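Local coordinates for protein exported gluconolactonase (PDB 3DR2) that probably hydrolyses glucono-lactones to the free sugar acids, as a calcium-binding gluconolactonase of the SMP-30 family built as a six-bladed beta-propeller, at residues 101-104 with 105-108; 181-184 with 185-188; 92-95 with 96-100. All coordinates share one frame; numbering follows the deposited sequence.

Contact 1: 101-104 with 105-108; sequences HCEH and GRRA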
# COMPACT_ATOMS: atom_id res chain seq x y z
N HIS A 101 -16.64 -7.83 7.77
CA HIS A 101 -15.73 -7.42 6.70
C HIS A 101 -15.70 -8.29 5.45
O HIS A 101 -15.99 -9.49 5.51
CB HIS A 101 -14.29 -7.40 7.23
CG HIS A 101 -14.15 -6.86 8.62
ND1 HIS A 101 -14.08 -5.51 8.89
CD2 HIS A 101 -14.06 -7.49 9.82
CE1 HIS A 101 -13.96 -5.33 10.19
NE2 HIS A 101 -13.94 -6.51 10.78
N CYS A 102 -15.31 -7.67 4.34
CA CYS A 102 -15.12 -8.34 3.07
C CYS A 102 -13.60 -8.39 2.95
O CYS A 102 -12.95 -7.34 3.02
CB CYS A 102 -15.65 -7.52 1.90
SG CYS A 102 -17.43 -7.61 1.69
N GLU A 103 -13.03 -9.58 2.78
CA GLU A 103 -11.58 -9.69 2.67
C GLU A 103 -11.15 -10.30 1.34
O GLU A 103 -11.48 -11.45 1.04
CB GLU A 103 -11.03 -10.52 3.83
CG GLU A 103 -11.19 -9.84 5.19
CD GLU A 103 -10.52 -10.60 6.33
OE1 GLU A 103 -9.58 -11.37 6.05
OE2 GLU A 103 -10.92 -10.41 7.49
N HIS A 104 -10.42 -9.51 0.55
CA HIS A 104 -9.94 -9.98 -0.75
C HIS A 104 -8.96 -11.13 -0.58
O HIS A 104 -8.99 -12.09 -1.33
CB HIS A 104 -9.20 -8.86 -1.50
CG HIS A 104 -10.09 -7.86 -2.17
ND1 HIS A 104 -9.59 -6.91 -3.04
CD2 HIS A 104 -11.42 -7.63 -2.09
CE1 HIS A 104 -10.58 -6.15 -3.47
NE2 HIS A 104 -11.70 -6.56 -2.91
N GLY A 105 -8.08 -11.00 0.42
CA GLY A 105 -7.08 -12.01 0.67
C GLY A 105 -7.61 -13.36 1.09
O GLY A 105 -7.30 -14.38 0.45
N ARG A 106 -8.39 -13.40 2.16
CA ARG A 106 -8.95 -14.66 2.62
C ARG A 106 -10.14 -15.07 1.76
O ARG A 106 -10.68 -16.17 1.91
CB ARG A 106 -9.34 -14.57 4.10
CG ARG A 106 -8.13 -14.62 5.04
CD ARG A 106 -8.50 -14.95 6.47
NE ARG A 106 -9.06 -13.81 7.19
CZ ARG A 106 -9.37 -13.83 8.49
NH1 ARG A 106 -9.86 -12.74 9.06
NH2 ARG A 106 -9.19 -14.93 9.21
N ARG A 107 -10.53 -14.18 0.85
CA ARG A 107 -11.65 -14.41 -0.07
C ARG A 107 -12.87 -14.87 0.74
O ARG A 107 -13.43 -15.94 0.50
CB ARG A 107 -11.25 -15.45 -1.12
CG ARG A 107 -10.09 -14.97 -1.99
CD ARG A 107 -9.42 -16.06 -2.81
NE ARG A 107 -10.31 -16.66 -3.81
CZ ARG A 107 -9.93 -17.58 -4.69
NH1 ARG A 107 -8.68 -18.01 -4.70
NH2 ARG A 107 -10.81 -18.08 -5.54
N ALA A 108 -13.28 -14.03 1.68
CA ALA A 108 -14.39 -14.38 2.54
C ALA A 108 -14.98 -13.21 3.29
O ALA A 108 -14.53 -12.08 3.16
CB ALA A 108 -13.91 -15.42 3.55

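Contact 2: 181-184 with 185-188; sequences LQRM and ADLD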
# COMPACT_ATOMS: atom_id res chain seq x y z
N LEU A 181 -24.90 -20.08 2.49
CA LEU A 181 -24.86 -18.96 1.56
C LEU A 181 -25.93 -19.14 0.50
O LEU A 181 -26.19 -20.26 0.05
CB LEU A 181 -23.50 -18.89 0.87
CG LEU A 181 -22.46 -17.89 1.37
CD1 LEU A 181 -21.25 -17.92 0.47
CD2 LEU A 181 -23.07 -16.50 1.39
N GLN A 182 -26.54 -18.03 0.09
CA GLN A 182 -27.57 -18.05 -0.93
C GLN A 182 -27.13 -17.22 -2.13
O GLN A 182 -26.87 -16.02 -2.00
CB GLN A 182 -28.87 -17.45 -0.39
CG GLN A 182 -29.49 -18.21 0.77
CD GLN A 182 -30.42 -17.32 1.57
OE1 GLN A 182 -29.97 -16.42 2.28
NE2 GLN A 182 -31.71 -17.56 1.46
N ARG A 183 -27.02 -17.87 -3.28
CA ARG A 183 -26.64 -17.20 -4.52
C ARG A 183 -27.93 -16.51 -4.98
O ARG A 183 -28.87 -17.17 -5.43
CB ARG A 183 -26.19 -18.25 -5.53
CG ARG A 183 -25.82 -17.75 -6.91
CD ARG A 183 -25.39 -18.93 -7.75
NE ARG A 183 -25.20 -18.62 -9.15
CZ ARG A 183 -24.81 -19.51 -10.06
NH1 ARG A 183 -24.57 -20.76 -9.68
NH2 ARG A 183 -24.66 -19.16 -11.33
N MET A 184 -27.96 -15.19 -4.87
CA MET A 184 -29.15 -14.42 -5.20
C MET A 184 -29.23 -13.87 -6.62
O MET A 184 -30.33 -13.64 -7.14
CB MET A 184 -29.31 -13.29 -4.20
CG MET A 184 -29.10 -13.72 -2.75
SD MET A 184 -30.20 -15.07 -2.23
CE MET A 184 -31.74 -14.39 -2.77
N ALA A 185 -28.09 -13.65 -7.24
CA ALA A 185 -28.07 -13.13 -8.61
C ALA A 185 -26.65 -13.10 -9.13
O ALA A 185 -25.70 -12.97 -8.36
CB ALA A 185 -28.66 -11.73 -8.64
N ASP A 186 -26.51 -13.23 -10.45
CA ASP A 186 -25.19 -13.18 -11.05
C ASP A 186 -25.12 -11.88 -11.85
O ASP A 186 -26.08 -11.51 -12.53
CB ASP A 186 -24.96 -14.38 -11.98
CG ASP A 186 -25.14 -15.71 -11.27
OD1 ASP A 186 -24.84 -15.80 -10.06
OD2 ASP A 186 -25.56 -16.68 -11.94
N LEU A 187 -24.00 -11.19 -11.74
CA LEU A 187 -23.81 -9.93 -12.45
C LEU A 187 -22.42 -9.86 -13.05
O LEU A 187 -21.66 -10.83 -13.01
CB LEU A 187 -24.02 -8.75 -11.47
CG LEU A 187 -25.32 -8.72 -10.65
CD1 LEU A 187 -25.18 -9.63 -9.43
CD2 LEU A 187 -25.60 -7.30 -10.19
N ASP A 188 -22.08 -8.71 -13.63
CA ASP A 188 -20.76 -8.52 -14.23
C ASP A 188 -19.99 -7.59 -13.31
O ASP A 188 -20.21 -6.38 -13.33
CB ASP A 188 -20.90 -7.88 -15.61
CG ASP A 188 -19.62 -7.96 -16.43
OD1 ASP A 188 -18.54 -8.21 -15.84
OD2 ASP A 188 -19.69 -7.76 -17.66

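Contact 3: 92-95 with 96-100; sequences AVDA and QQRLV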
# COMPACT_ATOMS: atom_id res chain seq x y z
N ALA A 92 -18.97 -3.18 7.43
CA ALA A 92 -20.35 -2.92 7.79
C ALA A 92 -20.48 -3.24 9.27
O ALA A 92 -19.57 -3.82 9.87
CB ALA A 92 -21.29 -3.80 6.97
N VAL A 93 -21.61 -2.87 9.86
CA VAL A 93 -21.85 -3.11 11.28
C VAL A 93 -23.16 -3.87 11.43
O VAL A 93 -24.18 -3.44 10.92
CB VAL A 93 -21.95 -1.78 12.05
CG1 VAL A 93 -22.10 -2.06 13.55
CG2 VAL A 93 -20.71 -0.94 11.78
N ASP A 94 -23.13 -5.00 12.13
CA ASP A 94 -24.34 -5.77 12.30
C ASP A 94 -25.22 -5.25 13.43
O ASP A 94 -24.90 -4.26 14.07
CB ASP A 94 -24.01 -7.26 12.48
CG ASP A 94 -23.34 -7.59 13.81
OD1 ASP A 94 -22.79 -8.71 13.92
OD2 ASP A 94 -23.37 -6.75 14.73
N ALA A 95 -26.36 -5.91 13.64
CA ALA A 95 -27.30 -5.49 14.66
C ALA A 95 -26.70 -5.48 16.07
O ALA A 95 -27.11 -4.69 16.91
CB ALA A 95 -28.53 -6.37 14.62
N GLN A 96 -25.73 -6.36 16.31
CA GLN A 96 -25.09 -6.45 17.62
C GLN A 96 -23.88 -5.52 17.74
O GLN A 96 -23.08 -5.65 18.67
CB GLN A 96 -24.64 -7.88 17.91
CG GLN A 96 -25.77 -8.90 18.08
CD GLN A 96 -26.49 -9.24 16.78
OE1 GLN A 96 -25.86 -9.60 15.79
NE2 GLN A 96 -27.81 -9.13 16.80
N GLN A 97 -23.76 -4.58 16.80
CA GLN A 97 -22.67 -3.61 16.76
C GLN A 97 -21.29 -4.25 16.63
O GLN A 97 -20.30 -3.75 17.17
CB GLN A 97 -22.71 -2.68 17.98
CG GLN A 97 -23.81 -1.61 17.91
CD GLN A 97 -23.64 -0.63 16.74
OE1 GLN A 97 -24.48 -0.56 15.84
NE2 GLN A 97 -22.55 0.13 16.76
N ARG A 98 -21.23 -5.36 15.90
CA ARG A 98 -19.97 -6.05 15.63
C ARG A 98 -19.59 -5.68 14.20
O ARG A 98 -20.47 -5.51 13.35
CB ARG A 98 -20.14 -7.57 15.72
CG ARG A 98 -20.40 -8.11 17.12
CD ARG A 98 -20.69 -9.60 17.06
NE ARG A 98 -21.93 -9.88 16.34
CZ ARG A 98 -22.54 -11.06 16.31
NH1 ARG A 98 -22.02 -12.09 16.96
NH2 ARG A 98 -23.68 -11.21 15.64
N LEU A 99 -18.30 -5.53 13.93
CA LEU A 99 -17.86 -5.19 12.59
C LEU A 99 -17.78 -6.45 11.73
O LEU A 99 -17.26 -7.47 12.18
CB LEU A 99 -16.47 -4.54 12.62
CG LEU A 99 -16.27 -3.26 13.43
CD1 LEU A 99 -14.86 -2.74 13.19
CD2 LEU A 99 -17.30 -2.22 13.01
N VAL A 100 -18.31 -6.36 10.52
CA VAL A 100 -18.24 -7.47 9.57
C VAL A 100 -17.40 -6.95 8.41
O VAL A 100 -17.46 -5.75 8.10
CB VAL A 100 -19.64 -7.92 9.09
CG1 VAL A 100 -20.37 -8.61 10.25
CG2 VAL A 100 -20.44 -6.73 8.60
O HOH W 1 -27.04 -8.51 13.01

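Contact 1: 101-104 with 105-108
Glu-103 and Ala-108 face each other as an antiparallel hydrogen-bonded pair, Glu-103 N reaching Ala-108 O at 2.9 Å and Ala-108 N returning to Glu-103 O at 3.2 Å. Between them the chain reverses through His-104, Gly-105 and Arg-106, and Arg-107 takes a left-handed backbone conformation (phi 50°, psi 59°) beside Ala-108. A weak bond from Arg-107 N to His-104 O, 3.4 Å long, spans the bend, while the enclosed Arg-106 N has no partner in the model. The side chains of Glu-103 and Arg-106 run alongside one another in the same direction. Arg-106 presents its guanidinium side-on: NE bonds to Glu-103 OE1 at 2.7 Å, almost straight, and NH1 to Glu-103 OE2 at 3.0 Å. Both carboxylate oxygens are met on their syn side, but the two flat groups are twisted 31° apart. A bend at chi3 of Arg-106 turns its NE edge toward the carboxylate. Glu-103 OE2 also bonds to Thr-110 OG1 on strand 108-112, and Arg-106 NH1 to Ala-118 O of the next strand, 118-120. Two bonds plus the hydroxyl thus fix the rotation of the carboxylate. With Arg-107 and Ala-108 both opposite Glu-103, this is a G1 beta bulge, closing the hairpin between the two middle strands of a propeller blade.

Contact 2: 181-184 with 185-188
Met-184 and Ala-185 sit next to each other on strand 182-187, and both lie opposite Val-171 on the neighbouring strand 169-174, each sharing a backbone hydrogen bond with that residue. The extra residue upsets the usual alternation of the strand: the CB atoms of Met-184 and Ala-185 emerge toward the same side, and the axes of 182-184 and 185-187 are 56° apart. Met-184 folds its thioether back at chi2 and chi3, and together with the Ala-185 methyl it rests on Leu-227 of strand 226-234, which belongs to another sheet.

The same irregularity brings Asp-186 and Arg-183, three residues apart, out on the other side of the strand, where a regular strand would have set them on different faces. Arg-183 holds its CG anti to the backbone N (chi1 177°) and stays extended as far as NE, so the guanidinium is carried alongside the strand to the Asp-186 carboxylate. Contact is made side-on by two nitrogens: NE to Asp-186 OD1 at 3.0 Å, on the syn lone pair, and NH2 to Asp-186 OD2 at 2.7 Å, the straighter bond of this salt bridge. The planes of the two groups are 38° apart, so the pairing is twisted rather than flat. Asp-186 OD1 has a second partner, Ser-170 OG across the hairpin, which helps orient the acid toward the arginine at this surface position. Met-184 and Ala-185 opposite Val-171 make a classic beta bulge in the outermost strand of a four-stranded propeller blade, with the salt bridge on its other side.

Contact 3: 92-95 with 96-100
A tight beta hairpin joins strands 88-93 and 99-103, its bend a type I turn from Asp-94 to Gln-97. Ala-92 and Val-100 form the antiparallel hydrogen-bonded pair before the turn, Val-100 N meeting Ala-92 O at 2.9 Å; Val-93 and Leu-99 follow as a non-hydrogen-bonded pair. Asp-94 N then bonds to Arg-98 O at 3.0 Å, and Gln-97 N reaches Asp-94 O from above the carbonyl plane.

Asp-94 ties the loop together with its side chain. Its CG stands between the backbone N and the carbonyl carbon (chi1 70°), which turns the carboxylate in over the turn. OD2 takes the backbone N of Arg-98 at 2.8 Å, from above the carboxylate plane, and a weak bond from Gln-96 N. OD1 offers its syn lone pair to Arg-98 NE at 2.8 Å, with NH2 of Arg-98 only weakly added; the guanidinium meets a single oxygen, and its plane stands 52° from that of the carboxylate. A water bridges Ala-95 N and Gln-96 OE1 beside the turn.

On one face Ala-92 CB presses against Val-100 CG2 at 3.5 Å, tight for two carbons, and both side chains touch Leu-136 of strand 136-138. On the other, Val-93 CG2 meets Leu-99 CD2 at 3.8 Å, and both rest on Trp-53 of strand 47-53. This is a 3:5 hairpin with a type I turn. It forms the first two strands of a propeller blade, packed between strands 47-53 and 136-138 of neighbouring sheets.

In the fold
Contacts 3 and 1 follow directly in sequence and share strand 99-103: one turn enters that strand and the other leaves it, their centres about 16 Å apart at opposite ends of the same blade. The side chain of Ala-92 in contact 3 lies about 6 Å from a bound calcium ion, and Gly-105 in contact 1 is about 6 Å from another, the two residues being too far apart to share one. Glu-48, Asn-134, Asn-191 and Asp-242 bind calcium in this structure. Contact 2 belongs to the next blade, its centre about 17 Å from that of contact 1 and 22 Å from that of contact 3, without touching either.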